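Local atomic coordinates of acetate kinase (Entamoeba histolytica, PDB entry 4H0O), a protein that is a pyrophosphate-dependent acetate kinase of the ASKHA superfamily, probably interconverting acetate and acetyl phosphate with diphosphate and phosphate. Residues His184-Lys196 against Cys384-Lys397. Sequence-based numbering, arbitrary orientation.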
loop_
_atom_site.group_PDB
_atom_site.type_symbol
_atom_site.label_atom_id
_atom_site.label_comp_id
_atom_site.label_asym_id
_atom_site.label_seq_id
_atom_site.Cartn_x
_atom_site.Cartn_y
_atom_site.Cartn_z
ATOM N N HIS B 184 3.571 15.730 -7.152
ATOM C CA HIS B 184 4.933 15.848 -7.679
ATOM C C HIS B 184 4.956 15.702 -9.203
ATOM O O HIS B 184 5.982 15.336 -9.781
ATOM C CB HIS B 184 5.872 14.814 -7.039
ATOM C CG HIS B 184 5.896 14.854 -5.545
ATOM N ND1 HIS B 184 5.988 13.717 -4.768
ATOM C CD2 HIS B 184 5.843 15.895 -4.677
ATOM C CE1 HIS B 184 5.988 14.054 -3.493
ATOM N NE2 HIS B 184 5.900 15.370 -3.409
ATOM N N GLY B 185 3.826 15.997 -9.843
ATOM C CA GLY B 185 3.674 15.799 -11.275
ATOM C C GLY B 185 4.648 16.613 -12.107
ATOM O O GLY B 185 5.177 16.127 -13.109
ATOM N N LEU B 186 4.890 17.848 -11.682
ATOM C CA LEU B 186 5.794 18.750 -12.388
ATOM C C LEU B 186 7.240 18.261 -12.327
ATOM O O LEU B 186 7.980 18.348 -13.308
ATOM C CB LEU B 186 5.677 20.162 -11.809
ATOM C CG LEU B 186 4.321 20.846 -12.002
ATOM C CD1 LEU B 186 4.235 22.137 -11.196
ATOM C CD2 LEU B 186 4.085 21.123 -13.476
ATOM N N SER B 187 7.634 17.746 -11.167
ATOM C CA SER B 187 8.954 17.152 -10.987
ATOM C C SER B 187 9.150 15.957 -11.930
ATOM O O SER B 187 10.184 15.833 -12.594
ATOM C CB SER B 187 9.125 16.723 -9.526
ATOM O OG SER B 187 10.329 16.011 -9.321
ATOM N N TYR B 188 8.142 15.093 -11.998
ATOM C CA TYR B 188 8.191 13.911 -12.854
ATOM C C TYR B 188 8.324 14.251 -14.339
ATOM O O TYR B 188 9.196 13.712 -15.021
ATOM C CB TYR B 188 6.962 13.023 -12.613
ATOM C CG TYR B 188 6.994 12.297 -11.287
ATOM C CD1 TYR B 188 8.137 11.632 -10.872
ATOM C CD2 TYR B 188 5.886 12.282 -10.450
ATOM C CE1 TYR B 188 8.180 10.969 -9.668
ATOM C CE2 TYR B 188 5.919 11.617 -9.239
ATOM C CZ TYR B 188 7.075 10.965 -8.856
ATOM O OH TYR B 188 7.137 10.302 -7.653
ATOM N N GLU B 189 7.468 15.137 -14.847
ATOM C CA GLU B 189 7.521 15.467 -16.272
ATOM C C GLU B 189 8.760 16.282 -16.633
ATOM O O GLU B 189 9.203 16.273 -17.783
ATOM C CB GLU B 189 6.228 16.132 -16.771
ATOM C CG GLU B 189 5.750 17.329 -15.978
ATOM C CD GLU B 189 4.359 17.778 -16.404
ATOM O OE1 GLU B 189 4.104 17.845 -17.628
ATOM O OE2 GLU B 189 3.520 18.057 -15.517
ATOM N N TYR B 190 9.336 16.966 -15.649
ATOM C CA TYR B 190 10.605 17.649 -15.869
ATOM C C TYR B 190 11.733 16.634 -16.021
ATOM O O TYR B 190 12.565 16.747 -16.924
ATOM C CB TYR B 190 10.933 18.607 -14.725
ATOM C CG TYR B 190 12.296 19.253 -14.877
ATOM C CD1 TYR B 190 12.469 20.362 -15.693
ATOM C CD2 TYR B 190 13.408 18.751 -14.209
ATOM C CE1 TYR B 190 13.711 20.958 -15.840
ATOM C CE2 TYR B 190 14.655 19.337 -14.354
ATOM C CZ TYR B 190 14.798 20.442 -15.170
ATOM O OH TYR B 190 16.029 21.034 -15.317
ATOM N N VAL B 191 11.768 15.657 -15.118
ATOM C CA VAL B 191 12.794 14.619 -15.143
ATOM C C VAL B 191 12.700 13.787 -16.419
ATOM O O VAL B 191 13.705 13.558 -17.093
ATOM C CB VAL B 191 12.707 13.709 -13.901
ATOM C CG1 VAL B 191 13.570 12.473 -14.083
ATOM C CG2 VAL B 191 13.134 14.471 -12.654
ATOM N N ILE B 192 11.489 13.346 -16.749
ATOM C CA ILE B 192 11.239 12.617 -17.991
ATOM C C ILE B 192 11.727 13.400 -19.211
ATOM O O ILE B 192 12.391 12.850 -20.094
ATOM C CB ILE B 192 9.741 12.283 -18.158
ATOM C CG1 ILE B 192 9.315 11.242 -17.126
ATOM C CG2 ILE B 192 9.453 11.763 -19.560
ATOM C CD1 ILE B 192 10.206 10.009 -17.118
ATOM N N ASN B 193 11.409 14.689 -19.253
ATOM C CA ASN B 193 11.810 15.521 -20.379
ATOM C C ASN B 193 13.326 15.669 -20.481
ATOM O O ASN B 193 13.881 15.711 -21.578
ATOM C CB ASN B 193 11.140 16.894 -20.309
ATOM C CG ASN B 193 11.446 17.748 -21.524
ATOM O OD1 ASN B 193 10.798 17.623 -22.565
ATOM N ND2 ASN B 193 12.442 18.620 -21.399
ATOM N N SER B 194 13.998 15.742 -19.337
ATOM C CA SER B 194 15.452 15.880 -19.319
ATOM C C SER B 194 16.134 14.580 -19.742
ATOM O O SER B 194 17.305 14.579 -20.127
ATOM C CB SER B 194 15.932 16.293 -17.929
ATOM O OG SER B 194 15.688 15.266 -16.985
ATOM N N LEU B 195 15.391 13.478 -19.671
ATOM C CA LEU B 195 15.921 12.162 -20.013
ATOM C C LEU B 195 15.835 11.877 -21.515
ATOM O O LEU B 195 16.466 10.941 -22.009
ATOM C CB LEU B 195 15.189 11.074 -19.222
ATOM C CG LEU B 195 15.532 10.996 -17.732
ATOM C CD1 LEU B 195 14.552 10.104 -16.987
ATOM C CD2 LEU B 195 16.947 10.488 -17.544
ATOM N N LYS B 196 15.065 12.687 -22.237
ATOM C CA LYS B 196 14.900 12.500 -23.678
ATOM C C LYS B 196 16.185 12.773 -24.465
ATOM O O LYS B 196 16.312 12.360 -25.617
ATOM C CB LYS B 196 13.745 13.357 -24.205
ATOM C CG LYS B 196 12.392 12.966 -23.628
ATOM C CD LYS B 196 11.250 13.746 -24.262
ATOM C CE LYS B 196 9.911 13.284 -23.697
ATOM N NZ LYS B 196 8.769 14.108 -24.180
ATOM N N CYS B 384 19.803 5.837 -12.315
ATOM C CA CYS B 384 20.369 7.172 -12.445
ATOM C C CYS B 384 19.757 8.148 -11.452
ATOM O O CYS B 384 18.671 7.912 -10.915
ATOM C CB CYS B 384 20.188 7.700 -13.869
ATOM S SG CYS B 384 18.546 8.366 -14.200
ATOM N N VAL B 385 20.474 9.237 -11.205
ATOM C CA VAL B 385 19.939 10.361 -10.451
ATOM C C VAL B 385 19.669 11.477 -11.448
ATOM O O VAL B 385 20.451 11.681 -12.382
ATOM C CB VAL B 385 20.928 10.855 -9.376
ATOM C CG1 VAL B 385 20.938 9.913 -8.189
ATOM C CG2 VAL B 385 22.333 10.989 -9.957
ATOM N N ALA B 386 18.561 12.191 -11.265
ATOM C CA ALA B 386 18.200 13.269 -12.178
ATOM C C ALA B 386 17.720 14.501 -11.416
ATOM O O ALA B 386 16.760 14.425 -10.648
ATOM C CB ALA B 386 17.143 12.801 -13.165
ATOM N N PRO B 387 18.402 15.640 -11.625
ATOM C CA PRO B 387 18.102 16.925 -10.976
ATOM C C PRO B 387 16.686 17.422 -11.268
ATOM O O PRO B 387 16.182 17.218 -12.374
ATOM C CB PRO B 387 19.116 17.880 -11.610
ATOM C CG PRO B 387 20.244 17.008 -12.042
ATOM C CD PRO B 387 19.617 15.709 -12.460
ATOM N N ASN B 388 16.066 18.074 -10.286
ATOM C CA ASN B 388 14.719 18.616 -10.446
ATOM C C ASN B 388 14.539 19.944 -9.711
ATOM O O ASN B 388 13.562 20.125 -8.981
ATOM C CB ASN B 388 13.668 17.611 -9.958
ATOM C CG ASN B 388 13.777 17.330 -8.467
ATOM O OD1 ASN B 388 14.873 17.336 -7.903
ATOM N ND2 ASN B 388 12.637 17.093 -7.822
ATOM N N ASP B 389 15.481 20.864 -9.903
ATOM C CA ASP B 389 15.416 22.182 -9.269
ATOM C C ASP B 389 14.063 22.852 -9.503
ATOM O O ASP B 389 13.608 22.971 -10.645
ATOM C CB ASP B 389 16.549 23.084 -9.770
ATOM C CG ASP B 389 16.366 24.537 -9.360
ATOM O OD1 ASP B 389 16.802 24.909 -8.249
ATOM O OD2 ASP B 389 15.791 25.314 -10.153
ATOM N N GLU B 390 13.430 23.274 -8.410
ATOM C CA GLU B 390 12.076 23.825 -8.425
ATOM C C GLU B 390 11.804 24.868 -9.510
ATOM O O GLU B 390 10.766 24.819 -10.172
ATOM C CB GLU B 390 11.740 24.435 -7.063
ATOM C CG GLU B 390 11.639 23.441 -5.922
ATOM C CD GLU B 390 11.049 24.063 -4.670
ATOM O OE1 GLU B 390 9.828 23.915 -4.450
ATOM O OE2 GLU B 390 11.806 24.706 -3.910
ATOM N N GLU B 391 12.723 25.813 -9.683
ATOM C CA GLU B 391 12.502 26.911 -10.623
ATOM C C GLU B 391 12.580 26.461 -12.075
ATOM O O GLU B 391 11.742 26.848 -12.891
ATOM C CB GLU B 391 13.473 28.064 -10.365
ATOM C CG GLU B 391 13.101 28.914 -9.164
ATOM C CD GLU B 391 13.250 28.171 -7.854
ATOM O OE1 GLU B 391 14.177 27.339 -7.741
ATOM O OE2 GLU B 391 12.433 28.412 -6.941
ATOM N N LEU B 392 13.582 25.643 -12.391
ATOM C CA LEU B 392 13.735 25.104 -13.739
ATOM C C LEU B 392 12.509 24.279 -14.123
ATOM O O LEU B 392 12.100 24.267 -15.285
ATOM C CB LEU B 392 14.999 24.248 -13.842
ATOM C CG LEU B 392 16.323 24.937 -13.510
ATOM C CD1 LEU B 392 17.498 23.989 -13.712
ATOM C CD2 LEU B 392 16.502 26.189 -14.349
ATOM N N VAL B 393 11.925 23.602 -13.136
ATOM C CA VAL B 393 10.730 22.785 -13.346
ATOM C C VAL B 393 9.543 23.624 -13.824
ATOM O O VAL B 393 8.842 23.244 -14.764
ATOM C CB VAL B 393 10.349 22.015 -12.064
ATOM C CG1 VAL B 393 8.963 21.420 -12.187
ATOM C CG2 VAL B 393 11.364 20.921 -11.781
ATOM N N ILE B 394 9.327 24.765 -13.177
ATOM C CA ILE B 394 8.258 25.679 -13.575
ATOM C C ILE B 394 8.615 26.375 -14.887
ATOM O O ILE B 394 7.749 26.600 -15.738
ATOM C CB ILE B 394 7.978 26.736 -12.486
ATOM C CG1 ILE B 394 7.625 26.053 -11.163
ATOM C CG2 ILE B 394 6.859 27.676 -12.914
ATOM C CD1 ILE B 394 7.483 27.014 -10.000
ATOM N N LEU B 395 9.894 26.711 -15.044
ATOM C CA LEU B 395 10.383 27.337 -16.268
ATOM C C LEU B 395 10.197 26.409 -17.466
ATOM O O LEU B 395 9.800 26.848 -18.547
ATOM C CB LEU B 395 11.858 27.717 -16.124
ATOM C CG LEU B 395 12.463 28.446 -17.328
ATOM C CD1 LEU B 395 11.760 29.775 -17.547
ATOM C CD2 LEU B 395 13.962 28.652 -17.162
ATOM N N GLN B 396 10.479 25.124 -17.266
ATOM C CA GLN B 396 10.361 24.134 -18.332
ATOM C C GLN B 396 8.923 24.010 -18.831
ATOM O O GLN B 396 8.681 23.835 -20.028
ATOM C CB GLN B 396 10.875 22.774 -17.856
ATOM C CG GLN B 396 10.792 21.676 -18.908
ATOM C CD GLN B 396 11.680 21.949 -20.109
ATOM O OE1 GLN B 396 12.845 22.326 -19.962
ATOM N NE2 GLN B 396 11.132 21.764 -21.304
ATOM N N LYS B 397 7.973 24.105 -17.905
ATOM C CA LYS B 397 6.557 24.055 -18.247
ATOM C C LYS B 397 6.209 25.246 -19.138
ATOM O O LYS B 397 5.341 25.155 -20.011
ATOM C CB LYS B 397 5.699 24.064 -16.976
ATOM C CG LYS B 397 4.348 23.364 -17.125
ATOM C CD LYS B 397 4.544 21.892 -17.493
ATOM C CE LYS B 397 3.350 21.319 -18.246
ATOM N NZ LYS B 397 2.765 22.313 -19.186
HETATM O O HOH W 1 7.929 20.506 -16.006
HETATM O O HOH W 2 17.693 20.694 -12.377
HETATM O O HOH W 3 17.280 16.088 -14.541
#
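Tyr190 and Val393 form the apolar centre. Val393 CG2 lies over one face of the Tyr190 ring, 4.1 Å from its centroid, in a CH-pi contact. Gln396 CB meets the ring edge at CD1, and Pro387 O sits at the edge near CE2, 3.3 Å from that carbon. Tyr190 CG is anti to the backbone N (chi1 176°), which carries the ring out of helix 185-195 into the angle between the loop at Pro387 and Asn388 and helix 390-397. The phenol oxygen ends against Leu392 CB and CD1. The other methyl of Val393, CG1, packs on Leu186 CB at 3.5 Å. On the strand side Val191 CG1 touches Ala386 CB, and Leu195 CD2 comes loosely to Cys384 SG.

Polar groups border this core. Asn388 ND2 donates to Ser187 OG (3.0 Å, 147° at the hydrogen), with the oxygen somewhat out of the amide plane. Ser187 OG is also hydrogen-bonded to His210, so two partners hold it. One water donates to Pro387 O and Ser194 OG, joining loop to helix. At the far edge the CE methylene of Lys397 lies by Glu189 OE1, 3.6 Å away. Their charged atoms stay apart, NZ lying 4.9 Å from OE1. Asp389 caps helix 390-397, its OD2 accepting from Leu392 N and, weakly, from Glu391 N.

The short helix segments cross at 77°. Strand 382-385 belongs to the sheet that includes strand 205-211, whereas helix 390-397 packs on strand 26-31 of the other sheet. The contact thus lies where the chain passes between the two RNase H-like domains of the ASKHA fold. His184, a predicted transition-state stabiliser, sits at the N-cap of helix 185-195, and Leu186 lies near Asp154, the predicted proton donor or acceptor.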